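PDB 3TPA: heme-binding protein A from Haemophilus parasuis 29755, which probably binds glutathione in the periplasm as a family 5 extracellular solute-binding protein. Local coordinates for residues L236-I249 and I485-F497. The protein carries 1 engineered substitution. Residues are numbered along the deposited sequence; the frame is centred on the assembly and turned at random.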
ATOM      1  N   LEU A 236      25.184   8.054   4.688  1.00 26.97           N
ATOM      2  CA  LEU A 236      24.174   8.905   5.316  1.00 25.22           C
ATOM      3  C   LEU A 236      24.806   9.628   6.503  1.00 24.69           C
ATOM      4  O   LEU A 236      24.697  10.842   6.630  1.00 29.55           O
ATOM      5  CB  LEU A 236      22.969   8.067   5.768  1.00 21.59           C
ATOM      6  CG  LEU A 236      21.755   8.787   6.352  1.00 19.55           C
ATOM      7  CD1 LEU A 236      21.029   9.570   5.273  1.00 20.37           C
ATOM      8  CD2 LEU A 236      20.819   7.776   6.990  1.00 20.73           C
ATOM      9  N   LYS A 237      25.478   8.872   7.367  1.00 25.09           N
ATOM     10  CA  LYS A 237      26.257   9.470   8.458  1.00 30.26           C
ATOM     11  C   LYS A 237      27.228  10.507   7.914  1.00 33.40           C
ATOM     12  O   LYS A 237      27.324  11.618   8.431  1.00 30.83           O
ATOM     13  CB  LYS A 237      27.024   8.401   9.245  1.00 27.08           C
ATOM     14  CG  LYS A 237      26.136   7.552  10.122  1.00 34.36           C
ATOM     15  CD  LYS A 237      26.931   6.728  11.119  1.00 44.19           C
ATOM     16  CE  LYS A 237      27.557   5.514  10.452  1.00 49.15           C
ATOM     17  NZ  LYS A 237      28.251   4.634  11.436  1.00 49.53           N
ATOM     18  N   ALA A 238      27.928  10.142   6.848  1.00 31.56           N
ATOM     19  CA  ALA A 238      28.897  11.022   6.211  1.00 31.99           C
ATOM     20  C   ALA A 238      28.285  12.244   5.501  1.00 36.44           C
ATOM     21  O   ALA A 238      29.011  13.120   5.026  1.00 35.87           O
ATOM     22  CB  ALA A 238      29.747  10.217   5.232  1.00 29.64           C
ATOM     23  N   GLY A 239      26.960  12.296   5.406  1.00 31.50           N
ATOM     24  CA  GLY A 239      26.305  13.368   4.675  1.00 26.00           C
ATOM     25  C   GLY A 239      26.491  13.286   3.171  1.00 26.99           C
ATOM     26  O   GLY A 239      26.254  14.259   2.460  1.00 28.60           O
ATOM     27  N   GLU A 240      26.925  12.130   2.678  1.00 26.52           N
ATOM     28  CA  GLU A 240      27.055  11.929   1.228  1.00 29.14           C
ATOM     29  C   GLU A 240      25.734  11.423   0.650  1.00 30.17           C
ATOM     30  O   GLU A 240      25.563  11.310  -0.569  1.00 25.13           O
ATOM     31  CB  GLU A 240      28.200  10.967   0.900  1.00 24.36           C
ATOM     32  CG  GLU A 240      29.571  11.588   1.137  1.00 31.58           C
ATOM     33  CD  GLU A 240      30.635  10.575   1.529  1.00 33.36           C
ATOM     34  OE1 GLU A 240      30.692   9.476   0.937  1.00 30.43           O
ATOM     35  OE2 GLU A 240      31.424  10.889   2.438  1.00 27.50           O
ATOM     36  N   CYS A 241      24.816  11.102   1.561  1.00 30.57           N
ATOM     37  CA  CYS A 241      23.424  10.813   1.237  1.00 27.25           C
ATOM     38  C   CYS A 241      22.567  11.644   2.177  1.00 25.47           C
ATOM     39  O   CYS A 241      22.913  11.820   3.354  1.00 24.31           O
ATOM     40  CB  CYS A 241      23.110   9.331   1.445  1.00 20.97           C
ATOM     41  SG  CYS A 241      23.874   8.183   0.272  1.00 27.84           S
ATOM     42  N   ASP A 242      21.451  12.159   1.669  1.00 22.58           N
ATOM     43  CA  ASP A 242      20.483  12.843   2.531  1.00 19.82           C
ATOM     44  C   ASP A 242      19.344  11.925   2.970  1.00 19.45           C
ATOM     45  O   ASP A 242      18.777  12.110   4.041  1.00 21.86           O
ATOM     46  CB  ASP A 242      19.926  14.069   1.835  1.00 19.38           C
ATOM     47  CG  ASP A 242      20.981  15.114   1.610  1.00 23.13           C
ATOM     48  OD1 ASP A 242      21.590  15.547   2.607  1.00 28.39           O
ATOM     49  OD2 ASP A 242      21.218  15.480   0.445  1.00 26.77           O
ATOM     50  N   VAL A 243      19.013  10.940   2.136  1.00 14.53           N
ATOM     51  CA  VAL A 243      17.956   9.980   2.442  1.00 14.65           C
ATOM     52  C   VAL A 243      18.445   8.631   1.949  1.00 17.51           C
ATOM     53  O   VAL A 243      19.120   8.573   0.936  1.00 15.17           O
ATOM     54  CB  VAL A 243      16.639  10.294   1.662  1.00 21.12           C
ATOM     55  CG1 VAL A 243      15.454   9.455   2.181  1.00 19.85           C
ATOM     56  CG2 VAL A 243      16.305  11.779   1.683  1.00 21.55           C
ATOM     57  N   ILE A 244      18.092   7.549   2.639  1.00 13.64           N
ATOM     58  CA  ILE A 244      18.353   6.214   2.115  1.00 17.75           C
ATOM     59  C   ILE A 244      17.103   5.350   2.190  1.00 19.45           C
ATOM     60  O   ILE A 244      16.195   5.611   2.984  1.00 19.76           O
ATOM     61  CB  ILE A 244      19.506   5.499   2.870  1.00 22.25           C
ATOM     62  CG1 ILE A 244      19.101   5.217   4.322  1.00 22.80           C
ATOM     63  CG2 ILE A 244      20.791   6.324   2.794  1.00 21.32           C
ATOM     64  CD1 ILE A 244      20.023   4.240   5.038  1.00 15.67           C
ATOM     65  N   ASP A 245      17.052   4.320   1.354  1.00 20.26           N
ATOM     66  CA  ASP A 245      15.962   3.359   1.425  1.00 19.71           C
ATOM     67  C   ASP A 245      16.484   1.986   1.867  1.00 18.55           C
ATOM     68  O   ASP A 245      17.691   1.783   2.007  1.00 18.91           O
ATOM     69  CB  ASP A 245      15.190   3.284   0.098  1.00 20.33           C
ATOM     70  CG  ASP A 245      16.001   2.695  -1.041  1.00 29.74           C
ATOM     71  OD1 ASP A 245      17.226   2.491  -0.885  1.00 26.72           O
ATOM     72  OD2 ASP A 245      15.401   2.454  -2.115  1.00 29.20           O
ATOM     73  N   PHE A 246      15.553   1.069   2.110  1.00 21.17           N
ATOM     74  CA  PHE A 246      15.857  -0.293   2.563  1.00 20.88           C
ATOM     75  C   PHE A 246      17.068  -0.376   3.502  1.00 25.51           C
ATOM     76  O   PHE A 246      18.024  -1.088   3.227  1.00 23.75           O
ATOM     77  CB  PHE A 246      16.012  -1.244   1.363  1.00 20.69           C
ATOM     78  CG  PHE A 246      14.744  -1.388   0.538  1.00 21.91           C
ATOM     79  CD1 PHE A 246      13.738  -2.258   0.921  1.00 24.36           C
ATOM     80  CD2 PHE A 246      14.554  -0.627  -0.601  1.00 27.13           C
ATOM     81  CE1 PHE A 246      12.556  -2.374   0.164  1.00 31.68           C
ATOM     82  CE2 PHE A 246      13.381  -0.739  -1.359  1.00 26.15           C
ATOM     83  CZ  PHE A 246      12.383  -1.612  -0.980  1.00 23.40           C
ATOM     84  N   PRO A 247      17.011   0.344   4.632  1.00 19.98           N
ATOM     85  CA  PRO A 247      18.060   0.194   5.640  1.00 22.39           C
ATOM     86  C   PRO A 247      18.090  -1.221   6.215  1.00 23.47           C
ATOM     87  O   PRO A 247      17.034  -1.781   6.495  1.00 19.72           O
ATOM     88  CB  PRO A 247      17.625   1.170   6.735  1.00 17.67           C
ATOM     89  CG  PRO A 247      16.126   1.238   6.599  1.00 21.72           C
ATOM     90  CD  PRO A 247      15.877   1.151   5.118  1.00 19.26           C
ATOM     91  N   ASN A 248      19.274  -1.809   6.381  1.00 20.86           N
ATOM     92  CA  ASN A 248      19.361  -3.081   7.088  0.53 23.97           C
ATOM     93  C   ASN A 248      18.824  -2.916   8.498  1.00 21.66           C
ATOM     94  O   ASN A 248      19.199  -1.985   9.213  1.00 17.74           O
ATOM     95  CB  ASN A 248      20.802  -3.592   7.146  0.53 24.01           C
ATOM     96  CG  ASN A 248      21.188  -4.409   5.930  0.53 22.22           C
ATOM     97  OD1 ASN A 248      20.341  -4.818   5.135  0.53 18.35           O
ATOM     98  ND2 ASN A 248      22.486  -4.656   5.781  0.53 22.78           N
ATOM     99  N   ILE A 249      17.945  -3.827   8.899  1.00 20.39           N
ATOM    100  CA  ILE A 249      17.338  -3.757  10.233  1.00 23.86           C
ATOM    101  C   ILE A 249      18.386  -3.783  11.343  1.00 28.03           C
ATOM    102  O   ILE A 249      18.193  -3.177  12.400  1.00 24.53           O
ATOM    103  CB  ILE A 249      16.307  -4.885  10.462  1.00 30.59           C
ATOM    104  CG1 ILE A 249      15.621  -4.713  11.823  1.00 28.74           C
ATOM    105  CG2 ILE A 249      16.964  -6.264  10.344  1.00 32.66           C
ATOM    106  CD1 ILE A 249      14.723  -3.497  11.913  1.00 32.56           C
ATOM    107  N   ILE A 485       6.995  -2.028  10.699  1.00 18.50           N
ATOM    108  CA  ILE A 485       7.302  -0.608  10.807  1.00 18.85           C
ATOM    109  C   ILE A 485       8.113  -0.146   9.606  1.00 23.37           C
ATOM    110  O   ILE A 485       9.075  -0.800   9.220  1.00 25.08           O
ATOM    111  CB  ILE A 485       8.098  -0.293  12.074  1.00 19.57           C
ATOM    112  CG1 ILE A 485       7.212  -0.453  13.306  1.00 18.62           C
ATOM    113  CG2 ILE A 485       8.645   1.134  12.003  1.00 16.93           C
ATOM    114  CD1 ILE A 485       7.939  -0.298  14.624  1.00 23.60           C
ATOM    115  N   ASN A 486       7.729   0.978   9.009  1.00 17.29           N
ATOM    116  CA  ASN A 486       8.516   1.537   7.917  1.00 16.67           C
ATOM    117  C   ASN A 486       9.478   2.578   8.452  1.00 19.90           C
ATOM    118  O   ASN A 486       9.127   3.367   9.332  1.00 18.62           O
ATOM    119  CB  ASN A 486       7.618   2.175   6.856  1.00 16.38           C
ATOM    120  CG  ASN A 486       6.867   1.142   6.023  1.00 27.41           C
ATOM    121  OD1 ASN A 486       7.430   0.122   5.614  1.00 29.93           O
ATOM    122  ND2 ASN A 486       5.598   1.412   5.757  1.00 19.91           N
ATOM    123  N   TYR A 487      10.682   2.590   7.901  1.00 12.01           N
ATOM    124  CA  TYR A 487      11.686   3.562   8.307  1.00 16.49           C
ATOM    125  C   TYR A 487      12.102   4.450   7.160  1.00 16.43           C
ATOM    126  O   TYR A 487      12.302   3.985   6.046  1.00 21.89           O
ATOM    127  CB  TYR A 487      12.930   2.847   8.835  1.00 16.74           C
ATOM    128  CG  TYR A 487      12.691   2.053  10.087  1.00 15.25           C
ATOM    129  CD1 TYR A 487      12.505   2.690  11.301  1.00 20.36           C
ATOM    130  CD2 TYR A 487      12.645   0.669  10.054  1.00 15.09           C
ATOM    131  CE1 TYR A 487      12.278   1.971  12.461  1.00 20.62           C
ATOM    132  CE2 TYR A 487      12.419  -0.072  11.222  1.00 20.27           C
ATOM    133  CZ  TYR A 487      12.250   0.592  12.419  1.00 23.35           C
ATOM    134  OH  TYR A 487      12.022  -0.107  13.583  1.00 29.97           O
ATOM    135  N   VAL A 488      12.237   5.736   7.440  1.00 18.24           N
ATOM    136  CA  VAL A 488      12.908   6.648   6.519  1.00 17.13           C
ATOM    137  C   VAL A 488      14.082   7.315   7.249  1.00 23.03           C
ATOM    138  O   VAL A 488      13.901   8.258   8.028  1.00 19.72           O
ATOM    139  CB  VAL A 488      11.969   7.717   5.945  1.00 16.76           C
ATOM    140  CG1 VAL A 488      12.751   8.722   5.120  1.00 19.12           C
ATOM    141  CG2 VAL A 488      10.874   7.088   5.083  1.00 17.08           C
ATOM    142  N   PRO A 489      15.299   6.804   7.015  1.00 19.26           N
ATOM    143  CA  PRO A 489      16.484   7.396   7.653  1.00 20.11           C
ATOM    144  C   PRO A 489      16.922   8.654   6.906  1.00 22.42           C
ATOM    145  O   PRO A 489      17.257   8.590   5.723  1.00 23.01           O
ATOM    146  CB  PRO A 489      17.543   6.291   7.518  1.00 21.50           C
ATOM    147  CG  PRO A 489      16.782   5.043   7.056  1.00 18.91           C
ATOM    148  CD  PRO A 489      15.631   5.579   6.271  1.00 20.46           C
ATOM    149  N   LEU A 490      16.914   9.788   7.594  1.00 20.31           N
ATOM    150  CA  LEU A 490      17.284  11.056   6.983  1.00 17.72           C
ATOM    151  C   LEU A 490      18.554  11.641   7.580  1.00 19.60           C
ATOM    152  O   LEU A 490      18.805  11.506   8.772  1.00 24.28           O
ATOM    153  CB  LEU A 490      16.180  12.086   7.196  1.00 13.83           C
ATOM    154  CG  LEU A 490      14.801  11.833   6.626  1.00 16.79           C
ATOM    155  CD1 LEU A 490      13.852  12.892   7.153  1.00 18.68           C
ATOM    156  CD2 LEU A 490      14.862  11.839   5.110  1.00 19.32           C
ATOM    157  N   ASN A 491      19.334  12.331   6.762  1.00 18.48           N
ATOM    158  CA  ASN A 491      20.396  13.163   7.329  1.00 21.29           C
ATOM    159  C   ASN A 491      19.778  14.347   8.069  1.00 22.50           C
ATOM    160  O   ASN A 491      18.703  14.826   7.703  1.00 25.62           O
ATOM    161  CB  ASN A 491      21.374  13.661   6.265  1.00 17.48           C
ATOM    162  CG  ASN A 491      22.605  14.326   6.883  1.00 29.57           C
ATOM    163  OD1 ASN A 491      22.588  15.520   7.199  1.00 25.63           O
ATOM    164  ND2 ASN A 491      23.659  13.540   7.100  1.00 25.53           N
ATOM    165  N   LYS A 492      20.463  14.811   9.108  1.00 30.06           N
ATOM    166  CA  LYS A 492      19.946  15.844  10.003  1.00 30.25           C
ATOM    167  C   LYS A 492      19.637  17.158   9.289  1.00 29.79           C
ATOM    168  O   LYS A 492      18.871  17.976   9.795  1.00 29.65           O
ATOM    169  CB  LYS A 492      20.941  16.088  11.148  1.00 42.04           C
ATOM    170  CG  LYS A 492      20.436  17.006  12.258  1.00 54.51           C
ATOM    171  CD  LYS A 492      21.503  17.243  13.332  1.00 66.49           C
ATOM    172  CE  LYS A 492      22.171  18.602  13.165  1.00 73.65           C
ATOM    173  NZ  LYS A 492      23.190  18.886  14.216  1.00 77.42           N
ATOM    174  N   ARG A 493      20.249  17.366   8.125  1.00 33.71           N
ATOM    175  CA  ARG A 493      20.083  18.620   7.373  1.00 28.64           C
ATOM    176  C   ARG A 493      18.716  18.773   6.708  1.00 28.30           C
ATOM    177  O   ARG A 493      18.286  19.888   6.427  1.00 32.12           O
ATOM    178  CB  ARG A 493      21.187  18.789   6.314  1.00 28.59           C
ATOM    179  CG  ARG A 493      20.887  18.172   4.948  1.00 32.96           C
ATOM    180  CD  ARG A 493      22.107  18.143   3.993  1.00 37.48           C
ATOM    181  NE  ARG A 493      22.216  19.318   3.125  1.00 43.87           N
ATOM    182  CZ  ARG A 493      22.391  19.281   1.802  1.00 39.24           C
ATOM    183  NH1 ARG A 493      22.469  18.127   1.150  1.00 25.06           N
ATOM    184  NH2 ARG A 493      22.482  20.413   1.116  1.00 42.62           N
ATOM    185  N   VAL A 494      18.032  17.667   6.437  1.00 26.41           N
ATOM    186  CA  VAL A 494      16.776  17.755   5.685  1.00 18.24           C
ATOM    187  C   VAL A 494      15.588  18.040   6.597  1.00 20.65           C
ATOM    188  O   VAL A 494      15.389  17.369   7.602  1.00 19.94           O
ATOM    189  CB  VAL A 494      16.532  16.534   4.741  1.00 31.59           C
ATOM    190  CG1 VAL A 494      17.702  15.537   4.778  1.00 21.85           C
ATOM    191  CG2 VAL A 494      15.179  15.868   5.006  1.00 29.35           C
ATOM    192  N   GLN A 495      14.817  19.061   6.238  1.00 19.41           N
ATOM    193  CA  GLN A 495      13.714  19.547   7.058  1.00 25.27           C
ATOM    194  C   GLN A 495      12.398  19.531   6.287  1.00 24.03           C
ATOM    195  O   GLN A 495      12.363  19.843   5.104  1.00 24.85           O
ATOM    196  CB  GLN A 495      13.985  20.993   7.493  1.00 38.45           C
ATOM    197  CG  GLN A 495      15.075  21.154   8.529  1.00 53.06           C
ATOM    198  CD  GLN A 495      14.552  20.971   9.937  1.00 65.89           C
ATOM    199  OE1 GLN A 495      14.779  19.937  10.564  1.00 70.97           O
ATOM    200  NE2 GLN A 495      13.838  21.975  10.440  1.00 69.51           N
ATOM    201  N   GLY A 496      11.318  19.178   6.970  1.00 26.83           N
ATOM    202  CA  GLY A 496       9.984  19.298   6.407  1.00 27.36           C
ATOM    203  C   GLY A 496       9.523  18.060   5.669  1.00 25.47           C
ATOM    204  O   GLY A 496       8.481  18.071   4.998  1.00 20.72           O
ATOM    205  N   PHE A 497      10.302  16.989   5.779  1.00 19.37           N
ATOM    206  CA  PHE A 497       9.905  15.719   5.185  1.00 16.66           C
ATOM    207  C   PHE A 497       8.876  15.086   6.090  1.00 20.24           C
ATOM    208  O   PHE A 497       9.079  15.014   7.293  1.00 21.38           O
ATOM    209  CB  PHE A 497      11.092  14.766   5.048  1.00 19.68           C
ATOM    210  CG  PHE A 497      10.742  13.449   4.391  1.00 19.93           C
ATOM    211  CD1 PHE A 497      10.883  13.285   3.025  1.00 20.12           C
ATOM    212  CD2 PHE A 497      10.252  12.384   5.143  1.00 18.79           C
ATOM    213  CE1 PHE A 497      10.558  12.087   2.411  1.00 18.68           C
ATOM    214  CE2 PHE A 497       9.936  11.177   4.535  1.00 20.61           C
ATOM    215  CZ  PHE A 497      10.083  11.032   3.156  1.00 14.39           C
TER
HETATM  216  O   HOH W   1      26.194  14.141   8.443  1.00 28.07           O
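Tyr487 meets Ile249 and Pro247 where strand 478-491 runs past the edge of another sheet. The fold is that of a periplasmic solute-binding protein, and a single antiparallel bridge, Val243 with Leu490, joins edge strand 243-244 to the end of the long strand. Ile249 CD1 lies 4.2 Å from Tyr487 CE2, oblique to the ring. Val488 touches Val243 through their CG1 methyls. Pro489 is the apolar centre. Leu236 CD2 reaches its CB, while Ile244 CG1 and Pro247 CG close on Pro489 CG, at 3.6 and 3.9 Å. The Pro489 carbonyl O takes a weak bond from Ile244 N. Leu490 CD2 lies alongside Val243, 3.7 Å from CG2. Asn491 N gives a nearly straight bond to Asp242 O (2.8 Å, 173°). With CG anti to the backbone N (chi1 -170°), the Asn491 amide reaches the Schellman motif that ends helix 229-237. There ND2 donates to Leu236 O, which also accepts from Gly239 N. A water links ND2 to Lys237 O. The other end, OD1, accepts from Arg493 N in an Asx turn. Asp242 forms a salt bridge with Arg493, and its OD2 is also held by Val11 N of strand 9-14, in the same sheet as 243-244. The carboxylate and guanidinium planes lie 48° apart, and Arg493 NH1 sits 3.0 Å from Asp242 OD2 and donates a 3.1 Å hydrogen bond to Asp242 OD1.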